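Local coordinates for DNA repair and telomere maintenance protein nbs1 (Schizosaccharomyces pombe, PDB 3HUF), which serves in the MRN complex as a molecular adaptor for DNA double-strand break repair, using its FHA and BRCT domains to recognise phosphorylated proteins such as Ctp1, at residues Gly64-Glu69 and Ala111-Met116; Lys58-Gly63 and Cys117-Asn122; Ile52-Glu57 and Leu133-Ile138. All blocks are in the same frame, centred on the assembly; numbering follows the deposited sequence.

Interaction 1: residues Gly64-Glu69 and Ala111-Met116; sequences GPCEFE and AYWRSM
Gly64 meets Trp113 through its backbone alone, the carbonyl O coming obliquely to 3.8 Å from Trp113 CZ2. Pro65, next in sequence, lies at the heart of the contact. Its CA sits above the middle of the six-membered ring, 3.5 Å from the centroid and only 11° off the ring normal, a CH-pi contact, while Pro65 CB covers the ring fusion at 3.5 Å from Trp113 CD2. The indole reaches this position because Trp113 CG stands opposite the backbone N (chi1 175°). Cys66 continues over the same face with its N, 3.5 Å from Trp113 CZ3; its sulfur comes in obliquely, SG lying 3.9 Å from Trp113 CH2 in a sulfur-aromatic contact. At Phe68, where strand 68-72 begins, the touch is lighter: ring atom CE1 is 4.1 Å from Ala111 CB. Trp2 binds the two ends together, meeting both Trp113 and Phe68 edge-to-face, and its NE1 donates a hydrogen bond to Cys66 O. The contact thus links the two sheets of the FHA beta sandwich, one holding strand 68-72 and the other strand 109-113. With no hydrogen bond between the segments, their cohesion rests on close fit, dispersion and the weak attraction of C-H groups to an aromatic face.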
ATOM      1  N   GLY A  64      -6.346  -2.920  -7.343  1.00 39.14           N
ATOM      2  CA  GLY A  64      -6.130  -3.608  -8.622  1.00 38.52           C
ATOM      3  C   GLY A  64      -4.736  -3.302  -9.179  1.00 38.35           C
ATOM      4  O   GLY A  64      -4.131  -2.282  -8.816  1.00 37.75           O
ATOM      5  N   PRO A  65      -4.212  -4.190 -10.051  1.00 37.85           N
ATOM      6  CA  PRO A  65      -2.891  -4.003 -10.623  1.00 37.75           C
ATOM      7  C   PRO A  65      -2.863  -3.033 -11.811  1.00 37.86           C
ATOM      8  O   PRO A  65      -3.903  -2.755 -12.446  1.00 37.09           O
ATOM      9  CB  PRO A  65      -2.550  -5.420 -11.122  1.00 37.42           C
ATOM     10  CG  PRO A  65      -3.853  -5.973 -11.573  1.00 37.02           C
ATOM     11  CD  PRO A  65      -4.856  -5.440 -10.552  1.00 37.97           C
ATOM     12  N   CYS A  66      -1.675  -2.541 -12.136  1.00 37.72           N
ATOM     13  CA  CYS A  66      -1.488  -1.827 -13.398  1.00 37.87           C
ATOM     14  C   CYS A  66      -1.746  -2.807 -14.529  1.00 37.62           C
ATOM     15  O   CYS A  66      -1.384  -3.991 -14.424  1.00 37.13           O
ATOM     16  CB  CYS A  66      -0.068  -1.314 -13.510  1.00 37.92           C
ATOM     17  SG  CYS A  66       0.302   0.049 -12.394  1.00 41.00           S
ATOM     18  N   GLU A  67      -2.392  -2.326 -15.588  1.00 37.14           N
ATOM     19  CA  GLU A  67      -2.687  -3.180 -16.745  1.00 37.47           C
ATOM     20  C   GLU A  67      -1.383  -3.694 -17.355  1.00 37.43           C
ATOM     21  O   GLU A  67      -0.439  -2.924 -17.608  1.00 36.72           O
ATOM     22  CB  GLU A  67      -3.482  -2.413 -17.809  1.00 37.76           C
ATOM     23  CG  GLU A  67      -3.889  -3.264 -19.001  1.00 37.96           C
ATOM     24  CD  GLU A  67      -4.873  -2.551 -19.868  1.00 40.79           C
ATOM     25  OE1 GLU A  67      -4.651  -2.487 -21.109  1.00 40.85           O
ATOM     26  OE2 GLU A  67      -5.861  -2.029 -19.300  1.00 40.23           O
ATOM     27  N   PHE A  68      -1.343  -5.000 -17.574  1.00 37.34           N
ATOM     28  CA  PHE A  68      -0.153  -5.676 -18.078  1.00 37.10           C
ATOM     29  C   PHE A  68      -0.521  -6.214 -19.463  1.00 37.39           C
ATOM     30  O   PHE A  68      -1.432  -7.026 -19.599  1.00 37.49           O
ATOM     31  CB  PHE A  68       0.198  -6.808 -17.102  1.00 37.10           C
ATOM     32  CG  PHE A  68       1.602  -7.375 -17.252  1.00 37.87           C
ATOM     33  CD1 PHE A  68       2.510  -7.280 -16.192  1.00 37.68           C
ATOM     34  CD2 PHE A  68       2.002  -8.034 -18.424  1.00 34.81           C
ATOM     35  CE1 PHE A  68       3.789  -7.820 -16.300  1.00 36.72           C
ATOM     36  CE2 PHE A  68       3.274  -8.595 -18.531  1.00 34.76           C
ATOM     37  CZ  PHE A  68       4.170  -8.480 -17.469  1.00 36.39           C
ATOM     38  N   GLU A  69       0.197  -5.763 -20.494  1.00 37.33           N
ATOM     39  CA  GLU A  69      -0.071  -6.191 -21.864  1.00 37.30           C
ATOM     40  C   GLU A  69       1.095  -6.988 -22.417  1.00 37.16           C
ATOM     41  O   GLU A  69       2.253  -6.708 -22.105  1.00 36.92           O
ATOM     42  CB  GLU A  69      -0.353  -4.975 -22.755  1.00 37.38           C
ATOM     43  CG  GLU A  69      -1.316  -4.025 -22.112  1.00 39.34           C
ATOM     44  CD  GLU A  69      -1.424  -2.689 -22.802  1.00 42.25           C
ATOM     45  OE1 GLU A  69      -0.536  -2.335 -23.598  1.00 44.82           O
ATOM     46  OE2 GLU A  69      -2.406  -1.983 -22.533  1.00 42.02           O
ATOM     47  N   ALA A 111       4.642 -13.660 -13.495  1.00 39.27           N
ATOM     48  CA  ALA A 111       4.409 -12.272 -13.103  1.00 38.89           C
ATOM     49  C   ALA A 111       3.320 -12.223 -12.035  1.00 38.90           C
ATOM     50  O   ALA A 111       2.293 -12.900 -12.144  1.00 39.05           O
ATOM     51  CB  ALA A 111       4.023 -11.401 -14.324  1.00 38.48           C
ATOM     52  N   TYR A 112       3.582 -11.475 -10.972  1.00 38.05           N
ATOM     53  CA  TYR A 112       2.635 -11.323  -9.888  1.00 38.48           C
ATOM     54  C   TYR A 112       2.673  -9.897  -9.374  1.00 38.37           C
ATOM     55  O   TYR A 112       3.696  -9.225  -9.416  1.00 36.53           O
ATOM     56  CB  TYR A 112       2.855 -12.307  -8.739  1.00 38.67           C
ATOM     57  CG  TYR A 112       4.283 -12.402  -8.254  1.00 42.73           C
ATOM     58  CD1 TYR A 112       4.711 -11.678  -7.123  1.00 45.47           C
ATOM     59  CD2 TYR A 112       5.216 -13.194  -8.925  1.00 43.12           C
ATOM     60  CE1 TYR A 112       6.037 -11.746  -6.668  1.00 46.83           C
ATOM     61  CE2 TYR A 112       6.549 -13.255  -8.489  1.00 47.70           C
ATOM     62  CZ  TYR A 112       6.946 -12.540  -7.350  1.00 47.79           C
ATOM     63  OH  TYR A 112       8.255 -12.617  -6.911  1.00 50.95           O
ATOM     64  N   TRP A 113       1.521  -9.454  -8.905  1.00 38.76           N
ATOM     65  CA  TRP A 113       1.375  -8.111  -8.397  1.00 39.19           C
ATOM     66  C   TRP A 113       1.557  -8.161  -6.888  1.00 39.35           C
ATOM     67  O   TRP A 113       0.930  -8.986  -6.221  1.00 40.05           O
ATOM     68  CB  TRP A 113      -0.028  -7.602  -8.770  1.00 38.27           C
ATOM     69  CG  TRP A 113      -0.380  -6.258  -8.207  1.00 38.35           C
ATOM     70  CD1 TRP A 113      -1.169  -5.999  -7.117  1.00 36.07           C
ATOM     71  CD2 TRP A 113       0.019  -4.987  -8.730  1.00 36.90           C
ATOM     72  NE1 TRP A 113      -1.264  -4.640  -6.920  1.00 37.60           N
ATOM     73  CE2 TRP A 113      -0.563  -3.994  -7.906  1.00 37.59           C
ATOM     74  CE3 TRP A 113       0.806  -4.590  -9.819  1.00 35.25           C
ATOM     75  CZ2 TRP A 113      -0.385  -2.625  -8.141  1.00 37.63           C
ATOM     76  CZ3 TRP A 113       1.002  -3.217 -10.045  1.00 35.54           C
ATOM     77  CH2 TRP A 113       0.403  -2.251  -9.208  1.00 35.09           C
ATOM     78  N   ARG A 114       2.429  -7.309  -6.364  1.00 38.23           N
ATOM     79  CA  ARG A 114       2.530  -7.099  -4.931  1.00 39.35           C
ATOM     80  C   ARG A 114       1.753  -5.821  -4.602  1.00 39.58           C
ATOM     81  O   ARG A 114       1.969  -4.800  -5.247  1.00 38.88           O
ATOM     82  CB  ARG A 114       4.003  -6.934  -4.520  1.00 39.02           C
ATOM     83  CG  ARG A 114       4.262  -6.894  -3.003  1.00 41.62           C
ATOM     84  CD  ARG A 114       5.791  -7.066  -2.623  1.00 41.78           C
ATOM     85  NE  ARG A 114       6.365  -8.395  -2.893  1.00 42.01           N
ATOM     86  CZ  ARG A 114       6.116  -9.492  -2.175  1.00 46.29           C
ATOM     87  NH1 ARG A 114       5.271  -9.443  -1.140  1.00 45.57           N
ATOM     88  NH2 ARG A 114       6.692 -10.652  -2.499  1.00 45.22           N
ATOM     89  N   SER A 115       0.869  -5.889  -3.604  1.00 39.48           N
ATOM     90  CA  SER A 115       0.085  -4.734  -3.144  1.00 40.25           C
ATOM     91  C   SER A 115       0.955  -3.616  -2.631  1.00 40.23           C
ATOM     92  O   SER A 115       1.850  -3.834  -1.817  1.00 40.54           O
ATOM     93  CB  SER A 115      -0.858  -5.140  -2.012  1.00 40.43           C
ATOM     94  OG  SER A 115      -1.894  -5.955  -2.503  1.00 42.91           O
ATOM     95  N   MET A 116       0.686  -2.409  -3.106  1.00 39.97           N
ATOM     96  CA  MET A 116       1.385  -1.229  -2.630  1.00 39.96           C
ATOM     97  C   MET A 116       0.624  -0.035  -3.150  1.00 40.11           C
ATOM     98  O   MET A 116       0.625   0.233  -4.361  1.00 39.47           O
ATOM     99  CB  MET A 116       2.830  -1.191  -3.117  1.00 40.28           C
ATOM    100  CG  MET A 116       3.684  -0.190  -2.369  1.00 42.36           C
ATOM    101  SD  MET A 116       5.401  -0.159  -2.929  1.00 49.13           S
ATOM    102  CE  MET A 116       6.045   0.895  -1.623  1.00 46.75           C
TER

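Interaction 2: residues Lys58-Gly63 and Cys117-Asn122; sequences KDYFTG and CIQFDN
Buried packing of a short helix against a strand brings Tyr60 up to Cys117, Ile118 and Gln119, where helix 57-62 of the FHA region meets strand 118-120 of the first BRCT domain. With CG anti to the main-chain nitrogen (chi1 164°), the Tyr60 ring extends along the strand: CD1 lies 4.0 Å from Cys117 CB, CE1 3.6 Å from Ile118 O, and OH presses on the aliphatic part of Gln119, 3.1 Å from its CB. The Tyr60 ring and Gln119 amide planes stand 66° apart, and both side chains bond at their polar ends to adjacent backbone carbonyls, Tyr60 OH to Arg143 O and Gln119 NE2 to Leu142 O. Strand 118-120 is an inner strand of the four-stranded parallel BRCT sheet, whose strand order is 2-1-3-4. A phenylalanine in place of Tyr60 would lack the hydroxyl and would probably leave Arg143 O without this donor and the Gln119 methylenes less closely packed. Cys117 points toward the last helical turn, its SG lying 3.7 Å from Asp59 O and 3.9 Å from Tyr60 O. Gly63, just past the helix, takes a positive phi (76°) that suits a residue lacking a side chain, and its N donates to Asp59 O at 2.9 Å.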
ATOM      1  N   LYS A  58      -8.599   4.918  -9.494  1.00 37.84           N
ATOM      2  CA  LYS A  58      -9.407   3.812  -8.998  1.00 36.76           C
ATOM      3  C   LYS A  58      -8.639   2.686  -8.363  1.00 36.44           C
ATOM      4  O   LYS A  58      -9.130   2.080  -7.415  1.00 36.90           O
ATOM      5  CB  LYS A  58     -10.329   3.285 -10.095  1.00 36.04           C
ATOM      6  CG  LYS A  58      -9.674   2.496 -11.192  1.00 35.76           C
ATOM      7  CD  LYS A  58     -10.648   2.330 -12.345  1.00 36.71           C
ATOM      8  CE  LYS A  58     -10.011   1.571 -13.468  1.00 38.91           C
ATOM      9  NZ  LYS A  58     -10.803   1.748 -14.712  1.00 41.48           N
ATOM     10  N   ASP A  59      -7.427   2.420  -8.859  1.00 36.06           N
ATOM     11  CA  ASP A  59      -6.612   1.305  -8.383  1.00 35.61           C
ATOM     12  C   ASP A  59      -6.108   1.564  -6.972  1.00 35.82           C
ATOM     13  O   ASP A  59      -5.812   0.612  -6.234  1.00 34.96           O
ATOM     14  CB  ASP A  59      -5.415   1.084  -9.310  1.00 35.69           C
ATOM     15  CG  ASP A  59      -5.836   0.712 -10.748  1.00 37.39           C
ATOM     16  OD1 ASP A  59      -6.816  -0.039 -10.924  1.00 38.91           O
ATOM     17  OD2 ASP A  59      -5.186   1.182 -11.703  1.00 40.00           O
ATOM     18  N   TYR A  60      -5.983   2.843  -6.609  1.00 35.56           N
ATOM     19  CA  TYR A  60      -5.596   3.222  -5.219  1.00 35.96           C
ATOM     20  C   TYR A  60      -6.674   2.736  -4.238  1.00 36.00           C
ATOM     21  O   TYR A  60      -6.369   2.317  -3.131  1.00 36.17           O
ATOM     22  CB  TYR A  60      -5.393   4.737  -5.092  1.00 35.65           C
ATOM     23  CG  TYR A  60      -5.384   5.255  -3.641  1.00 37.51           C
ATOM     24  CD1 TYR A  60      -4.289   5.046  -2.805  1.00 35.11           C
ATOM     25  CD2 TYR A  60      -6.489   5.943  -3.123  1.00 35.36           C
ATOM     26  CE1 TYR A  60      -4.296   5.501  -1.479  1.00 37.65           C
ATOM     27  CE2 TYR A  60      -6.511   6.394  -1.813  1.00 34.28           C
ATOM     28  CZ  TYR A  60      -5.424   6.172  -0.999  1.00 36.92           C
ATOM     29  OH  TYR A  60      -5.465   6.629   0.283  1.00 36.36           O
ATOM     30  N   PHE A  61      -7.935   2.758  -4.679  1.00 35.33           N
ATOM     31  CA  PHE A  61      -9.045   2.297  -3.852  1.00 35.31           C
ATOM     32  C   PHE A  61      -9.357   0.799  -3.946  1.00 35.59           C
ATOM     33  O   PHE A  61      -9.769   0.198  -2.950  1.00 35.47           O
ATOM     34  CB  PHE A  61     -10.307   3.095  -4.188  1.00 34.53           C
ATOM     35  CG  PHE A  61     -10.196   4.535  -3.846  1.00 34.56           C
ATOM     36  CD1 PHE A  61      -9.891   5.480  -4.816  1.00 34.10           C
ATOM     37  CD2 PHE A  61     -10.355   4.953  -2.541  1.00 33.80           C
ATOM     38  CE1 PHE A  61      -9.798   6.831  -4.484  1.00 35.48           C
ATOM     39  CE2 PHE A  61     -10.261   6.285  -2.209  1.00 34.97           C
ATOM     40  CZ  PHE A  61      -9.988   7.226  -3.181  1.00 36.49           C
ATOM     41  N   THR A  62      -9.179   0.200  -5.125  1.00 35.85           N
ATOM     42  CA  THR A  62      -9.541  -1.214  -5.318  1.00 35.92           C
ATOM     43  C   THR A  62      -8.379  -2.158  -4.991  1.00 36.84           C
ATOM     44  O   THR A  62      -8.586  -3.348  -4.717  1.00 37.91           O
ATOM     45  CB  THR A  62      -9.947  -1.495  -6.776  1.00 35.53           C
ATOM     46  OG1 THR A  62      -8.795  -1.276  -7.634  1.00 34.59           O
ATOM     47  CG2 THR A  62     -11.080  -0.597  -7.196  1.00 33.83           C
ATOM     48  N   GLY A  63      -7.164  -1.646  -5.065  1.00 37.36           N
ATOM     49  CA  GLY A  63      -5.973  -2.489  -4.964  1.00 38.57           C
ATOM     50  C   GLY A  63      -5.689  -3.282  -6.240  1.00 39.58           C
ATOM     51  O   GLY A  63      -4.880  -4.216  -6.222  1.00 40.91           O
ATOM     52  N   CYS A 117      -0.059   0.639  -2.222  1.00 39.95           N
ATOM     53  CA  CYS A 117      -0.838   1.840  -2.494  1.00 39.76           C
ATOM     54  C   CYS A 117      -0.520   2.802  -1.376  1.00 38.42           C
ATOM     55  O   CYS A 117      -0.609   2.442  -0.206  1.00 37.20           O
ATOM     56  CB  CYS A 117      -2.349   1.560  -2.483  1.00 39.83           C
ATOM     57  SG  CYS A 117      -2.967   0.604  -3.883  1.00 45.01           S
ATOM     58  N   ILE A 118      -0.165   4.025  -1.746  1.00 37.87           N
ATOM     59  CA  ILE A 118       0.369   4.993  -0.787  1.00 36.98           C
ATOM     60  C   ILE A 118      -0.607   6.146  -0.550  1.00 36.59           C
ATOM     61  O   ILE A 118      -0.947   6.883  -1.476  1.00 35.99           O
ATOM     62  CB  ILE A 118       1.787   5.501  -1.206  1.00 37.66           C
ATOM     63  CG1 ILE A 118       2.819   4.350  -1.157  1.00 37.23           C
ATOM     64  CG2 ILE A 118       2.233   6.644  -0.302  1.00 35.78           C
ATOM     65  CD1 ILE A 118       4.257   4.766  -1.449  1.00 38.76           C
ATOM     66  N   GLN A 119      -1.078   6.284   0.693  1.00 35.97           N
ATOM     67  CA  GLN A 119      -1.936   7.405   1.054  1.00 35.41           C
ATOM     68  C   GLN A 119      -1.091   8.557   1.564  1.00 36.13           C
ATOM     69  O   GLN A 119      -0.124   8.328   2.285  1.00 36.40           O
ATOM     70  CB  GLN A 119      -2.965   7.001   2.115  1.00 35.49           C
ATOM     71  CG  GLN A 119      -3.856   8.178   2.584  1.00 34.21           C
ATOM     72  CD  GLN A 119      -4.946   7.738   3.520  1.00 35.92           C
ATOM     73  OE1 GLN A 119      -4.826   6.709   4.169  1.00 39.21           O
ATOM     74  NE2 GLN A 119      -6.025   8.507   3.591  1.00 35.93           N
ATOM     75  N   PHE A 120      -1.443   9.786   1.175  1.00 36.57           N
ATOM     76  CA  PHE A 120      -0.751  10.979   1.643  1.00 37.90           C
ATOM     77  C   PHE A 120      -1.659  11.740   2.576  1.00 39.06           C
ATOM     78  O   PHE A 120      -2.875  11.689   2.436  1.00 38.07           O
ATOM     79  CB  PHE A 120      -0.373  11.890   0.482  1.00 38.06           C
ATOM     80  CG  PHE A 120       0.835  11.432  -0.274  1.00 37.46           C
ATOM     81  CD1 PHE A 120       0.740  10.363  -1.174  1.00 35.09           C
ATOM     82  CD2 PHE A 120       2.062  12.076  -0.095  1.00 36.45           C
ATOM     83  CE1 PHE A 120       1.845   9.943  -1.898  1.00 35.28           C
ATOM     84  CE2 PHE A 120       3.189  11.654  -0.800  1.00 35.88           C
ATOM     85  CZ  PHE A 120       3.079  10.577  -1.701  1.00 36.42           C
ATOM     86  N   ASP A 121      -1.073  12.439   3.539  1.00 40.74           N
ATOM     87  CA  ASP A 121      -1.880  13.160   4.504  1.00 42.45           C
ATOM     88  C   ASP A 121      -2.137  14.594   4.063  1.00 43.40           C
ATOM     89  O   ASP A 121      -2.892  15.310   4.688  1.00 42.66           O
ATOM     90  CB  ASP A 121      -1.195  13.155   5.859  1.00 43.39           C
ATOM     91  CG  ASP A 121      -2.163  13.423   6.992  1.00 44.77           C
ATOM     92  OD1 ASP A 121      -3.396  13.197   6.830  1.00 48.60           O
ATOM     93  OD2 ASP A 121      -1.681  13.866   8.035  1.00 45.28           O
ATOM     94  N   ASN A 122      -1.541  14.992   2.946  1.00 44.90           N
ATOM     95  CA  ASN A 122      -1.486  16.393   2.588  1.00 46.48           C
ATOM     96  C   ASN A 122      -1.576  16.508   1.075  1.00 46.88           C
ATOM     97  O   ASN A 122      -0.850  15.823   0.364  1.00 47.49           O
ATOM     98  CB  ASN A 122      -0.155  16.942   3.127  1.00 46.87           C
ATOM     99  CG  ASN A 122       0.057  18.399   2.848  1.00 48.53           C
ATOM    100  OD1 ASN A 122       0.375  18.795   1.728  1.00 51.36           O
ATOM    101  ND2 ASN A 122      -0.052  19.211   3.887  1.00 49.83           N
TER

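Interaction 3: residues Ile52-Glu57 and Leu133-Ile138; sequences ILTPSE and LNLLGI
Pro55 sets its CG and CD against the turn that follows helix 123-134. Pro55 CD is 3.1 Å from Asn134 O, a tight approach of a C-H group to a carbonyl oxygen, and Pro55 CG reaches onward to the backbone, 4.1 Å from both Gly137 C and Ile138 C. The same Pro55 CG packs 4.2 Å from Asn134 CB. Thr54 joins from the neighbouring position: its OG1 stands 3.6 Å from the same Asn134 O and 4.3 Å from Leu135 CD2, at the more exposed margin. What holds that carbonyl in place is the way the helix ends. Gly137, with a positive phi of 92°, closes a Schellman motif: its N donates to Asn134 O at 2.8 Å, and Ile138 N reaches back to Leu133 O at 3.0 Å. Leu133 O also accepts from Leu136 N, the two donors coming from opposite faces of its plane. Further out, the side chain of Leu133 packs on Ile118 and Phe120 of the BRCT sheet, and Leu135 O accepts a hydrogen bond from Lys188 NZ. On the FHA side, Pro55 rests against Cys66, Leu53 is hydrogen-bonded through its backbone to Glu67, and Ser56 N donates to Asp59 OD2, tying the loop to the helix that follows it.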
ATOM      1  N   ILE A  52       3.386  -2.211 -19.485  1.00 36.50           N
ATOM      2  CA  ILE A  52       2.658  -2.040 -18.246  1.00 36.22           C
ATOM      3  C   ILE A  52       2.138  -0.619 -18.246  1.00 36.07           C
ATOM      4  O   ILE A  52       2.913   0.327 -18.419  1.00 35.60           O
ATOM      5  CB  ILE A  52       3.534  -2.348 -17.029  1.00 37.16           C
ATOM      6  CG1 ILE A  52       3.946  -3.825 -17.107  1.00 37.92           C
ATOM      7  CG2 ILE A  52       2.773  -2.037 -15.720  1.00 35.51           C
ATOM      8  CD1 ILE A  52       4.956  -4.227 -16.099  1.00 37.60           C
ATOM      9  N   LEU A  53       0.822  -0.458 -18.102  1.00 35.98           N
ATOM     10  CA  LEU A  53       0.285   0.897 -18.067  1.00 35.80           C
ATOM     11  C   LEU A  53       0.475   1.460 -16.677  1.00 36.15           C
ATOM     12  O   LEU A  53       0.596   0.744 -15.709  1.00 37.18           O
ATOM     13  CB  LEU A  53      -1.177   0.991 -18.534  1.00 34.86           C
ATOM     14  CG  LEU A  53      -1.508   0.443 -19.921  1.00 33.40           C
ATOM     15  CD1 LEU A  53      -2.995   0.647 -20.257  1.00 31.16           C
ATOM     16  CD2 LEU A  53      -0.581   1.049 -21.016  1.00 33.11           C
ATOM     17  N   THR A  54       0.506   2.770 -16.614  1.00 36.45           N
ATOM     18  CA  THR A  54       0.601   3.529 -15.390  1.00 37.66           C
ATOM     19  C   THR A  54      -0.750   3.354 -14.591  1.00 37.76           C
ATOM     20  O   THR A  54      -1.784   3.009 -15.170  1.00 37.70           O
ATOM     21  CB  THR A  54       0.934   4.958 -15.897  1.00 38.04           C
ATOM     22  OG1 THR A  54       2.060   5.547 -15.224  1.00 43.35           O
ATOM     23  CG2 THR A  54      -0.230   5.832 -16.046  1.00 36.43           C
ATOM     24  N   PRO A  55      -0.735   3.493 -13.259  1.00 37.74           N
ATOM     25  CA  PRO A  55      -2.010   3.220 -12.554  1.00 37.64           C
ATOM     26  C   PRO A  55      -3.101   4.294 -12.694  1.00 37.82           C
ATOM     27  O   PRO A  55      -2.794   5.440 -12.996  1.00 37.48           O
ATOM     28  CB  PRO A  55      -1.571   3.082 -11.092  1.00 38.13           C
ATOM     29  CG  PRO A  55      -0.295   3.895 -10.996  1.00 38.11           C
ATOM     30  CD  PRO A  55       0.376   3.795 -12.334  1.00 37.20           C
ATOM     31  N   SER A  56      -4.369   3.921 -12.502  1.00 37.83           N
ATOM     32  CA  SER A  56      -5.438   4.921 -12.447  1.00 38.78           C
ATOM     33  C   SER A  56      -5.783   5.193 -10.994  1.00 38.55           C
ATOM     34  O   SER A  56      -5.378   4.438 -10.108  1.00 38.81           O
ATOM     35  CB  SER A  56      -6.697   4.485 -13.208  1.00 38.78           C
ATOM     36  OG  SER A  56      -6.401   3.570 -14.256  1.00 43.74           O
ATOM     37  N   GLU A  57      -6.539   6.259 -10.766  1.00 38.33           N
ATOM     38  CA  GLU A  57      -6.917   6.667  -9.417  1.00 39.53           C
ATOM     39  C   GLU A  57      -7.741   5.579  -8.724  1.00 38.67           C
ATOM     40  O   GLU A  57      -7.556   5.317  -7.546  1.00 38.75           O
ATOM     41  CB  GLU A  57      -7.663   8.010  -9.434  1.00 39.36           C
ATOM     42  CG  GLU A  57      -7.728   8.692  -8.045  1.00 44.18           C
ATOM     43  CD  GLU A  57      -6.406   8.568  -7.235  1.00 47.71           C
ATOM     44  OE1 GLU A  57      -5.383   9.153  -7.671  1.00 50.77           O
ATOM     45  OE2 GLU A  57      -6.389   7.907  -6.170  1.00 45.94           O
ATOM     46  N   LEU A 133       5.592   8.432  -8.079  1.00 42.10           N
ATOM     47  CA  LEU A 133       5.205   7.085  -7.600  1.00 40.74           C
ATOM     48  C   LEU A 133       4.387   6.348  -8.639  1.00 39.47           C
ATOM     49  O   LEU A 133       4.554   5.152  -8.815  1.00 38.88           O
ATOM     50  CB  LEU A 133       4.473   7.136  -6.261  1.00 39.68           C
ATOM     51  CG  LEU A 133       5.159   7.908  -5.141  1.00 44.56           C
ATOM     52  CD1 LEU A 133       4.413   7.767  -3.837  1.00 46.56           C
ATOM     53  CD2 LEU A 133       6.642   7.488  -4.946  1.00 46.72           C
ATOM     54  N   ASN A 134       3.535   7.074  -9.348  1.00 39.09           N
ATOM     55  CA  ASN A 134       2.747   6.485 -10.417  1.00 39.69           C
ATOM     56  C   ASN A 134       3.648   5.834 -11.485  1.00 39.44           C
ATOM     57  O   ASN A 134       3.344   4.752 -11.974  1.00 39.63           O
ATOM     58  CB  ASN A 134       1.774   7.511 -11.027  1.00 39.44           C
ATOM     59  CG  ASN A 134       0.691   7.983 -10.014  1.00 42.29           C
ATOM     60  OD1 ASN A 134       0.468   7.368  -8.942  1.00 44.45           O
ATOM     61  ND2 ASN A 134       0.051   9.098 -10.336  1.00 41.64           N
ATOM     62  N   LEU A 135       4.764   6.491 -11.802  1.00 38.67           N
ATOM     63  CA  LEU A 135       5.730   5.982 -12.772  1.00 38.90           C
ATOM     64  C   LEU A 135       6.436   4.712 -12.319  1.00 38.88           C
ATOM     65  O   LEU A 135       6.961   3.990 -13.153  1.00 39.46           O
ATOM     66  CB  LEU A 135       6.744   7.063 -13.161  1.00 39.20           C
ATOM     67  CG  LEU A 135       6.129   8.215 -13.945  1.00 40.16           C
ATOM     68  CD1 LEU A 135       7.040   9.425 -13.953  1.00 41.30           C
ATOM     69  CD2 LEU A 135       5.775   7.788 -15.368  1.00 42.84           C
ATOM     70  N   LEU A 136       6.411   4.435 -11.011  1.00 37.77           N
ATOM     71  CA  LEU A 136       6.856   3.162 -10.471  1.00 37.82           C
ATOM     72  C   LEU A 136       5.761   2.101 -10.431  1.00 37.76           C
ATOM     73  O   LEU A 136       6.047   0.957 -10.109  1.00 38.56           O
ATOM     74  CB  LEU A 136       7.412   3.334  -9.044  1.00 37.35           C
ATOM     75  CG  LEU A 136       8.590   4.291  -8.844  1.00 37.11           C
ATOM     76  CD1 LEU A 136       9.034   4.349  -7.364  1.00 37.49           C
ATOM     77  CD2 LEU A 136       9.762   3.889  -9.755  1.00 36.84           C
ATOM     78  N   GLY A 137       4.522   2.479 -10.732  1.00 37.89           N
ATOM     79  CA  GLY A 137       3.360   1.572 -10.622  1.00 37.65           C
ATOM     80  C   GLY A 137       2.652   1.624  -9.282  1.00 37.69           C
ATOM     81  O   GLY A 137       1.938   0.676  -8.898  1.00 37.65           O
ATOM     82  N   ILE A 138       2.868   2.716  -8.543  1.00 37.16           N
ATOM     83  CA  ILE A 138       2.324   2.827  -7.196  1.00 36.94           C
ATOM     84  C   ILE A 138       1.148   3.815  -7.194  1.00 36.56           C
ATOM     85  O   ILE A 138       1.353   5.006  -7.349  1.00 37.49           O
ATOM     86  CB  ILE A 138       3.411   3.212  -6.123  1.00 37.21           C
ATOM     87  CG1 ILE A 138       4.540   2.169  -6.093  1.00 37.04           C
ATOM     88  CG2 ILE A 138       2.768   3.325  -4.683  1.00 35.59           C
ATOM     89  CD1 ILE A 138       5.858   2.688  -5.387  1.00 35.61           C
TER

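Overall arrangement
Interactions 2 and 3 bring the FHA region against the first BRCT domain, while interaction 1 lies beside them within the FHA sandwich; their centres are about 10 to 14 Å apart. Segments 52-57, 58-63 and 64-69 run consecutively, through the loop after strand 48-52, helix 57-62 and the approach to strand 68-72. Their partners follow in reverse order, 133-138, 117-122 and 111-116, so that interaction 1 is innermost along the chain and interaction 3 outermost. Packing contacts join them, as where Trp113 CH2 lies 3.3 Å from Gly137 O. The close packing of these neighbouring contacts is consistent with two phosphoprotein-recognition domains held in a fixed mutual orientation.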